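Local coordinates for putative transcriptional regulator protein (Vibrio parahaemolyticus, PDB 3ER6) that is of unknown function but probably acts as an AraC-type DNA-binding transcription regulator, represented here by its DJ-1/PfpI-like domain, at residues M176-I179 with V180-F184. The protein carries 1 engineered substitution. Sequence-based numbering, arbitrary orientation.
Sequences MLEI and VEEYF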
loop_
_atom_site.group_PDB
_atom_site.type_symbol
_atom_site.label_atom_id
_atom_site.label_comp_id
_atom_site.label_asym_id
_atom_site.label_seq_id
_atom_site.Cartn_x
_atom_site.Cartn_y
_atom_site.Cartn_z
ATOM N N MET A 176 2.692 0.346 12.765
ATOM C CA MET A 176 1.526 1.223 12.667
ATOM C C MET A 176 0.575 1.008 13.889
ATOM O O MET A 176 0.072 1.961 14.492
ATOM C CB MET A 176 0.820 1.000 11.310
ATOM C CG MET A 176 1.501 1.787 10.111
ATOM S SD MET A 176 2.361 3.382 10.262
ATOM C CE MET A 176 3.808 3.130 9.210
ATOM N N LEU A 177 0.376 -0.251 14.267
ATOM C CA LEU A 177 -0.482 -0.554 15.434
ATOM C C LEU A 177 0.138 -0.104 16.753
ATOM O O LEU A 177 -0.564 0.306 17.666
ATOM C CB LEU A 177 -0.825 -2.049 15.523
ATOM C CG LEU A 177 -1.644 -2.559 14.342
ATOM C CD1 LEU A 177 -1.845 -4.045 14.526
ATOM C CD2 LEU A 177 -3.000 -1.817 14.213
ATOM N N GLU A 178 1.456 -0.164 16.830
ATOM C CA GLU A 178 2.122 0.352 17.992
ATOM C C GLU A 178 1.813 1.822 18.160
ATOM O O GLU A 178 1.389 2.232 19.223
ATOM C CB GLU A 178 3.626 0.117 17.887
ATOM C CG GLU A 178 4.332 0.345 19.201
ATOM C CD GLU A 178 3.873 -0.636 20.301
ATOM O OE1 GLU A 178 3.752 -0.147 21.434
ATOM O OE2 GLU A 178 3.623 -1.857 20.039
ATOM N N ILE A 179 1.967 2.593 17.092
ATOM C CA ILE A 179 1.695 4.015 17.118
ATOM C C ILE A 179 0.207 4.237 17.418
ATOM O O ILE A 179 -0.152 5.098 18.256
ATOM C CB ILE A 179 2.062 4.639 15.752
ATOM C CG1 ILE A 179 3.584 4.638 15.522
ATOM C CG2 ILE A 179 1.457 6.020 15.575
ATOM C CD1 ILE A 179 4.252 5.328 16.533
ATOM N N VAL A 180 -0.671 3.438 16.776
ATOM C CA VAL A 180 -2.098 3.505 17.116
ATOM C C VAL A 180 -2.338 3.284 18.609
ATOM O O VAL A 180 -3.085 4.030 19.203
ATOM C CB VAL A 180 -2.976 2.516 16.289
ATOM C CG1 VAL A 180 -4.450 2.501 16.822
ATOM C CG2 VAL A 180 -2.955 2.966 14.861
ATOM N N GLU A 181 -1.706 2.275 19.222
ATOM C CA GLU A 181 -1.974 2.041 20.637
ATOM C C GLU A 181 -1.487 3.231 21.494
ATOM O O GLU A 181 -2.174 3.681 22.391
ATOM C CB GLU A 181 -1.346 0.721 21.097
ATOM C CG GLU A 181 -1.626 0.481 22.528
ATOM C CD GLU A 181 -1.183 -0.887 22.982
ATOM O OE1 GLU A 181 -0.893 -1.753 22.126
ATOM O OE2 GLU A 181 -1.136 -1.071 24.208
ATOM N N GLU A 182 -0.323 3.755 21.167
ATOM C CA GLU A 182 0.217 4.946 21.860
ATOM C C GLU A 182 -0.720 6.123 21.888
ATOM O O GLU A 182 -0.875 6.739 22.943
ATOM C CB GLU A 182 1.539 5.376 21.232
ATOM C CG GLU A 182 2.595 4.369 21.524
ATOM C CD GLU A 182 3.996 4.879 21.229
ATOM O OE1 GLU A 182 4.366 5.950 21.807
ATOM O OE2 GLU A 182 4.706 4.176 20.446
ATOM N N TYR A 183 -1.341 6.460 20.753
ATOM C CA TYR A 183 -2.192 7.656 20.725
ATOM C C TYR A 183 -3.630 7.426 21.087
ATOM O O TYR A 183 -4.266 8.333 21.643
ATOM C CB TYR A 183 -2.131 8.308 19.348
ATOM C CG TYR A 183 -0.796 8.971 19.105
ATOM C CD1 TYR A 183 -0.508 10.218 19.680
ATOM C CD2 TYR A 183 0.164 8.365 18.326
ATOM C CE1 TYR A 183 0.710 10.835 19.466
ATOM C CE2 TYR A 183 1.419 8.980 18.098
ATOM C CZ TYR A 183 1.681 10.218 18.685
ATOM O OH TYR A 183 2.897 10.858 18.469
ATOM N N PHE A 184 -4.148 6.237 20.727
ATOM C CA PHE A 184 -5.571 5.964 20.801
ATOM C C PHE A 184 -5.946 4.841 21.787
ATOM O O PHE A 184 -7.120 4.679 22.127
ATOM C CB PHE A 184 -6.146 5.646 19.403
ATOM C CG PHE A 184 -5.943 6.731 18.403
ATOM C CD1 PHE A 184 -6.454 8.010 18.637
ATOM C CD2 PHE A 184 -5.256 6.495 17.224
ATOM C CE1 PHE A 184 -6.272 9.032 17.721
ATOM C CE2 PHE A 184 -5.080 7.523 16.293
ATOM C CZ PHE A 184 -5.584 8.786 16.536
#
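Ile179 lays its CG2 methyl against the edge of the Tyr183 ring, in the ring plane, with CG2 3.8 Å from Tyr183 CD2. The two side chains run side by side and point the same way, as neighbours one helical turn apart can. On Tyr183, CG stands opposite the carbonyl carbon (chi1 -71°), which swings the ring back along the preceding turn and also brings its CD2 edge to 3.3 Å from Ile179 O. Ile179 O also accepts the backbone amide of Tyr183 (N to O 3.1 Å), one of four successive bonds from residue i+4 to residue i; Val180 N to Met176 O and Glu181 N to Leu177 O are the shortest at 2.8 Å. Beside its own bond to Met176, Val180 brings its CG2 methyl to 3.2 Å from Met176 O.

The polar side illustrates how a helix tolerates neighbouring acids. Glu178 OE1 and Glu182 OE2 come within 4.5 Å, their carboxylate planes 53° apart, and Glu181 OE1 is 5.0 Å from Glu178 OE1. Outside partners probably offset the repulsion: Glu182 OE1 forms a salt bridge with Lys110, Glu182 OE2 a hydrogen bond with Tyr164 OH, and Glu181 OE1 a salt bridge with Arg189, which also makes a long, weak ion pair with Glu178 OE2.

These two turns of alpha-helix have a polar and an apolar side, and flank the central, mostly parallel sheet of the DJ-1/PfpI-like domain. Met176, Ile179 and Tyr183 pack on strand 110-114, the last two also on Ile77 of strand 77-80; Val180 meets Leu31 and Ala34 of helix 22-37, and Leu177 rests on helix 186-195.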